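Local atomic coordinates of thermotoga maritima TmcAL (Thermotoga maritima, PDB entry 5Y0T), a protein that belongs to the HIGH nucleotidyl transferase family of the HUP clan and holds a bound adenosine-5'-rp-alpha-thio-triphosphate in this structure. Residues Glu160-Lys163 with Leu164-Ser167; Val326-Ser329 with Asn330-Pro334. One frame throughout, in Å; residues are numbered along the deposited sequence.

How the contacts relate
Contact 1 and contact 2 are both local turns of one chain and come in series, contact 1 closing before contact 2 opens. Contact 1 (160-167) is a 3-10 turn at the surface, in the connection between helices 139-153 and 167-182. Contact 2 (326-334) covers the C-terminal end of helix 323-332 and the first two residues beyond it, and is partly buried. Their centres are about 27 Å apart and their nearest atoms about 17 Å, so they do not touch. The side chain of Lys166 in contact 1 lies about 11 Å from the bound adenosine-5'-rp-alpha-thio-triphosphate. Beyond contact 2 the chain enters strand 337-343, which joins the mixed sheet.

Contact 1. Residues Glu160-Lys163 with Leu164-Ser167; sequences EVLK and LEKS
Leu164, Glu165 and Lys166 each reach back three residues with the backbone N-H. This i to i+3 pattern is that of a 3-10 helix. Leu164 N donates to Val161 O at 2.9 Å, Glu165 N to Leu162 O at 3.0 Å, and Lys166 N to Lys163 O at 3.2 Å. All three bonds are fairly straight at hydrogen, the first at 165°. Lys166 is also the N-cap residue of helix 167-182, so the turn leads directly into that helix.

One apolar pair joins the two segments. Val161 CG1 meets Leu164 CD1 at 4.1 Å, and the two side chains are set at a slant to each other. CG1 gets there because it stands anti to the backbone N (chi1 -174°). Leu147, Met148 and Phe151 of helix 139-153 cover Val161, while Phe110 and Val114 of helix 108-120 lie against Leu164.

Leu162 and Glu165 run alongside, pointing the same way. Leu162 CD2 comes to 3.3 Å from Glu165 OE2, an apolar methyl against a carboxylate oxygen. That oxygen has its charged partner in Lys144, to which it forms a salt bridge.

A second charged pair, Lys163 with Glu160, lies at the start of the turn. Lys163 NZ is 2.9 Å from Glu160 OE2 and reaches it on the anti side, 17° out of the carboxylate plane. It also forms a salt bridge with Asp107 and a cation-pi contact with Phe110. Two carboxylates around one ammonium would probably favour its charged form, and together these contacts tie the turn to helix 108-120 and the loop before it.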
ATOM      1  N   GLU A 160      -5.472 -44.274 -13.097  1.00 39.61           N
ATOM      2  CA  GLU A 160      -4.323 -43.630 -13.712  1.00 41.91           C
ATOM      3  C   GLU A 160      -4.424 -42.107 -13.581  1.00 40.04           C
ATOM      4  O   GLU A 160      -3.412 -41.414 -13.477  1.00 38.21           O
ATOM      5  CB  GLU A 160      -4.191 -44.036 -15.182  1.00 52.21           C
ATOM      6  CG  GLU A 160      -2.754 -44.357 -15.590  1.00 65.81           C
ATOM      7  CD  GLU A 160      -2.554 -44.425 -17.097  1.00 75.15           C
ATOM      8  OE1 GLU A 160      -3.560 -44.521 -17.836  1.00 78.88           O
ATOM      9  OE2 GLU A 160      -1.382 -44.376 -17.542  1.00 72.85           O
ATOM     10  N   VAL A 161      -5.652 -41.598 -13.562  1.00 38.10           N
ATOM     11  CA  VAL A 161      -5.903 -40.161 -13.435  1.00 38.23           C
ATOM     12  C   VAL A 161      -5.403 -39.620 -12.088  1.00 36.42           C
ATOM     13  O   VAL A 161      -5.096 -38.430 -11.962  1.00 36.62           O
ATOM     14  CB  VAL A 161      -7.415 -39.848 -13.613  1.00 36.37           C
ATOM     15  CG1 VAL A 161      -7.678 -38.340 -13.622  1.00 38.72           C
ATOM     16  CG2 VAL A 161      -7.929 -40.473 -14.907  1.00 29.09           C
ATOM     17  N   LEU A 162      -5.290 -40.499 -11.093  1.00 39.18           N
ATOM     18  CA  LEU A 162      -4.755 -40.108  -9.787  1.00 39.84           C
ATOM     19  C   LEU A 162      -3.347 -39.499  -9.874  1.00 39.31           C
ATOM     20  O   LEU A 162      -2.916 -38.803  -8.953  1.00 38.05           O
ATOM     21  CB  LEU A 162      -4.741 -41.305  -8.836  1.00 44.58           C
ATOM     22  CG  LEU A 162      -6.113 -41.790  -8.371  1.00 55.24           C
ATOM     23  CD1 LEU A 162      -6.012 -43.171  -7.725  1.00 51.90           C
ATOM     24  CD2 LEU A 162      -6.710 -40.790  -7.395  1.00 62.86           C
ATOM     25  N   LYS A 163      -2.638 -39.743 -10.975  1.00 34.48           N
ATOM     26  CA  LYS A 163      -1.320 -39.135 -11.178  1.00 30.00           C
ATOM     27  C   LYS A 163      -1.405 -37.607 -11.170  1.00 30.48           C
ATOM     28  O   LYS A 163      -0.425 -36.912 -10.892  1.00 32.52           O
ATOM     29  CB  LYS A 163      -0.699 -39.614 -12.490  1.00 27.39           C
ATOM     30  CG  LYS A 163      -0.264 -41.085 -12.504  1.00 34.71           C
ATOM     31  CD  LYS A 163       0.160 -41.485 -13.919  1.00 40.62           C
ATOM     32  CE  LYS A 163       0.249 -42.988 -14.081  1.00 47.75           C
ATOM     33  NZ  LYS A 163       0.451 -43.333 -15.516  1.00 52.42           N
ATOM     34  N   LEU A 164      -2.594 -37.088 -11.454  1.00 32.99           N
ATOM     35  CA  LEU A 164      -2.794 -35.650 -11.564  1.00 34.71           C
ATOM     36  C   LEU A 164      -2.991 -35.020 -10.190  1.00 34.54           C
ATOM     37  O   LEU A 164      -3.321 -33.848 -10.086  1.00 41.50           O
ATOM     38  CB  LEU A 164      -3.976 -35.345 -12.485  1.00 36.40           C
ATOM     39  CG  LEU A 164      -3.743 -35.756 -13.948  1.00 37.62           C
ATOM     40  CD1 LEU A 164      -4.990 -35.535 -14.797  1.00 40.49           C
ATOM     41  CD2 LEU A 164      -2.553 -35.005 -14.541  1.00 37.10           C
ATOM     42  N   GLU A 165      -2.827 -35.798  -9.126  1.00 33.81           N
ATOM     43  CA  GLU A 165      -2.801 -35.198  -7.794  1.00 33.26           C
ATOM     44  C   GLU A 165      -1.412 -34.640  -7.484  1.00 36.47           C
ATOM     45  O   GLU A 165      -1.210 -33.963  -6.476  1.00 38.37           O
ATOM     46  CB  GLU A 165      -3.220 -36.212  -6.726  1.00 35.27           C
ATOM     47  CG  GLU A 165      -4.604 -36.776  -6.953  1.00 44.80           C
ATOM     48  CD  GLU A 165      -5.101 -37.618  -5.793  1.00 54.52           C
ATOM     49  OE1 GLU A 165      -4.298 -37.965  -4.899  1.00 60.11           O
ATOM     50  OE2 GLU A 165      -6.307 -37.930  -5.784  1.00 53.56           O
ATOM     51  N   LYS A 166      -0.457 -34.933  -8.358  1.00 31.04           N
ATOM     52  CA  LYS A 166       0.927 -34.532  -8.142  1.00 35.63           C
ATOM     53  C   LYS A 166       1.202 -33.241  -8.901  1.00 31.32           C
ATOM     54  O   LYS A 166       0.897 -33.150 -10.092  1.00 32.23           O
ATOM     55  CB  LYS A 166       1.890 -35.639  -8.594  1.00 40.25           C
ATOM     56  CG  LYS A 166       1.671 -37.006  -7.919  1.00 40.63           C
ATOM     57  CD  LYS A 166       2.083 -36.998  -6.460  1.00 46.35           C
ATOM     58  CE  LYS A 166       1.953 -38.387  -5.846  1.00 49.82           C
ATOM     59  NZ  LYS A 166       2.154 -38.379  -4.368  1.00 53.08           N
ATOM     60  N   SER A 167       1.773 -32.257  -8.209  1.00 31.35           N
ATOM     61  CA  SER A 167       1.913 -30.887  -8.735  1.00 33.20           C
ATOM     62  C   SER A 167       2.593 -30.799 -10.097  1.00 30.66           C
ATOM     63  O   SER A 167       2.118 -30.110 -11.016  1.00 28.41           O
ATOM     64  CB  SER A 167       2.700 -30.024  -7.742  1.00 34.35           C
ATOM     65  OG  SER A 167       2.066 -29.971  -6.478  1.00 49.18           O
TER

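Contact 2. Residues Val326-Ser329 with Asn330-Pro334; sequences VEKS and NTKGP. With EDO (1,2-ethanediol), chain G.
Asn330 lies alongside Val326, the two side chains pointing the same way. Val326 CG1 packs at 3.5 Å against Asn330 ND2. The backbone repeats the pairing, with Asn330 N donating to Val326 O at 2.8 Å. Asn330 CG stands anti to its own carbonyl carbon (chi1 -78°), and this sets the face of the amide against Val326 O.

Thr331 folds back on the preceding turn. Its OG1 donates to Glu327 O at 2.8 Å, the donor tilted 28° from the carbonyl plane. The hydroxyl thus adds a side-chain grip to a carbonyl that also receives a weak bond from Asn330 N. Lys332 N donates to Lys328 O nearly head-on at 2.8 Å. Thr331 N is the second donor to Lys328 O, 3.2 Å away and well above the carbonyl plane.

These bonds form the C-terminal turn of helix 323-332. Gly333 ends the helix with positive phi (81°), a backbone conformation that glycine adopts readily, and its N makes a weak bond to Ser329 O at 2.8 Å.

Farther out, Lys328 and Lys332 lie one turn apart, their NZ atoms 4.5 Å from each other. Both NZ atoms form salt bridges to Asp380, whose OD2 they share, so the carboxylate bridges the two lysines. Gln77 accepts from Asn330 ND2, while Ser329 OG bonds back to Phe325 O. Gln387 of helix 381-399 bonds to Gly333 O. A 1,2-ethanediol, probably from the crystallisation liquor, bonds weakly through O2 to Lys332 O at 3.2 Å.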
ATOM      1  N   VAL A 326      -5.833  -9.682 -16.336  1.00 21.70           N
ATOM      2  CA  VAL A 326      -5.449 -11.101 -16.376  1.00 25.74           C
ATOM      3  C   VAL A 326      -6.218 -11.838 -17.481  1.00 23.80           C
ATOM      4  O   VAL A 326      -5.666 -12.711 -18.160  1.00 23.12           O
ATOM      5  CB  VAL A 326      -5.671 -11.801 -15.012  1.00 28.97           C
ATOM      6  CG1 VAL A 326      -5.376 -13.282 -15.112  1.00 29.86           C
ATOM      7  CG2 VAL A 326      -4.780 -11.181 -13.962  1.00 23.65           C
ATOM      8  N   GLU A 327      -7.478 -11.467 -17.688  1.00 26.52           N
ATOM      9  CA  GLU A 327      -8.266 -12.086 -18.746  1.00 29.36           C
ATOM     10  C   GLU A 327      -7.626 -11.841 -20.116  1.00 26.97           C
ATOM     11  O   GLU A 327      -7.506 -12.756 -20.924  1.00 23.27           O
ATOM     12  CB  GLU A 327      -9.703 -11.564 -18.736  1.00 27.01           C
ATOM     13  CG  GLU A 327     -10.550 -12.090 -19.895  1.00 33.31           C
ATOM     14  CD  GLU A 327     -10.814 -13.581 -19.786  1.00 52.04           C
ATOM     15  OE1 GLU A 327     -10.686 -14.128 -18.664  1.00 56.74           O
ATOM     16  OE2 GLU A 327     -11.149 -14.205 -20.817  1.00 57.07           O
ATOM     17  N   LYS A 328      -7.231 -10.604 -20.379  1.00 27.61           N
ATOM     18  CA  LYS A 328      -6.547 -10.290 -21.628  1.00 27.48           C
ATOM     19  C   LYS A 328      -5.185 -10.986 -21.726  1.00 24.01           C
ATOM     20  O   LYS A 328      -4.800 -11.472 -22.796  1.00 24.23           O
ATOM     21  CB  LYS A 328      -6.362  -8.780 -21.780  1.00 31.61           C
ATOM     22  CG  LYS A 328      -7.627  -8.027 -22.176  1.00 44.00           C
ATOM     23  CD  LYS A 328      -7.309  -6.581 -22.541  1.00 55.36           C
ATOM     24  CE  LYS A 328      -6.392  -6.503 -23.766  1.00 61.03           C
ATOM     25  NZ  LYS A 328      -6.131  -5.095 -24.215  1.00 61.49           N
ATOM     26  N   SER A 329      -4.447 -11.021 -20.621  1.00 22.26           N
ATOM     27  CA  SER A 329      -3.141 -11.681 -20.638  1.00 19.50           C
ATOM     28  C   SER A 329      -3.295 -13.184 -20.901  1.00 23.73           C
ATOM     29  O   SER A 329      -2.457 -13.787 -21.567  1.00 24.27           O
ATOM     30  CB  SER A 329      -2.391 -11.458 -19.324  1.00 25.48           C
ATOM     31  OG  SER A 329      -2.165 -10.077 -19.076  1.00 23.63           O
ATOM     32  N   ASN A 330      -4.368 -13.785 -20.394  1.00 21.85           N
ATOM     33  CA  ASN A 330      -4.555 -15.231 -20.545  1.00 21.09           C
ATOM     34  C   ASN A 330      -5.189 -15.622 -21.881  1.00 28.73           C
ATOM     35  O   ASN A 330      -5.351 -16.802 -22.186  1.00 28.90           O
ATOM     36  CB  ASN A 330      -5.395 -15.771 -19.385  1.00 25.57           C
ATOM     37  CG  ASN A 330      -4.577 -15.926 -18.122  1.00 30.47           C
ATOM     38  OD1 ASN A 330      -3.345 -15.791 -18.158  1.00 23.00           O
ATOM     39  ND2 ASN A 330      -5.244 -16.229 -16.996  1.00 22.49           N
ATOM     40  N   THR A 331      -5.557 -14.609 -22.652  1.00 24.68           N
ATOM     41  CA  THR A 331      -6.106 -14.758 -23.997  1.00 27.16           C
ATOM     42  C   THR A 331      -5.030 -14.437 -25.039  1.00 27.00           C
ATOM     43  O   THR A 331      -4.704 -15.255 -25.894  1.00 24.84           O
ATOM     44  CB  THR A 331      -7.334 -13.840 -24.210  1.00 37.18           C
ATOM     45  OG1 THR A 331      -8.342 -14.170 -23.251  1.00 46.27           O
ATOM     46  CG2 THR A 331      -7.914 -14.027 -25.607  1.00 42.28           C
ATOM     47  N   LYS A 332      -4.497 -13.227 -24.984  1.00 20.27           N
ATOM     48  CA  LYS A 332      -3.481 -12.809 -25.955  1.00 20.24           C
ATOM     49  C   LYS A 332      -2.051 -13.215 -25.568  1.00 21.65           C
ATOM     50  O   LYS A 332      -1.143 -13.207 -26.406  1.00 24.85           O
ATOM     51  CB  LYS A 332      -3.536 -11.291 -26.143  1.00 23.16           C
ATOM     52  CG  LYS A 332      -4.912 -10.754 -26.562  1.00 23.52           C
ATOM     53  CD  LYS A 332      -4.799  -9.292 -27.041  1.00 25.83           C
ATOM     54  CE  LYS A 332      -6.125  -8.770 -27.598  1.00 27.30           C
ATOM     55  NZ  LYS A 332      -5.989  -7.351 -28.060  1.00 30.72           N
ATOM     56  N   GLY A 333      -1.835 -13.565 -24.310  1.00 21.80           N
ATOM     57  CA  GLY A 333      -0.504 -13.970 -23.887  1.00 18.75           C
ATOM     58  C   GLY A 333       0.434 -12.815 -23.587  1.00 22.29           C
ATOM     59  O   GLY A 333       0.029 -11.640 -23.586  1.00 21.75           O
ATOM     60  N   PRO A 334       1.702 -13.137 -23.324  1.00 18.89           N
ATOM     61  CA  PRO A 334       2.787 -12.157 -23.156  1.00 19.16           C
ATOM     62  C   PRO A 334       2.987 -11.363 -24.432  1.00 20.69           C
ATOM     63  O   PRO A 334       2.833 -11.921 -25.525  1.00 19.88           O
ATOM     64  CB  PRO A 334       4.016 -13.032 -22.855  1.00 20.41           C
ATOM     65  CG  PRO A 334       3.691 -14.346 -23.536  1.00 17.67           C
ATOM     66  CD  PRO A 334       2.200 -14.520 -23.274  1.00 18.94           C
TER
HETATM   67  C1  EDO G1003       0.999 -10.717 -29.572  1.00 34.59           C
HETATM   68  O1  EDO G1003       0.927 -10.265 -30.938  1.00 45.90           O
HETATM   69  C2  EDO G1003      -0.080 -11.772 -29.315  1.00 33.06           C
HETATM   70  O2  EDO G1003      -1.300 -11.128 -28.876  1.00 30.77           O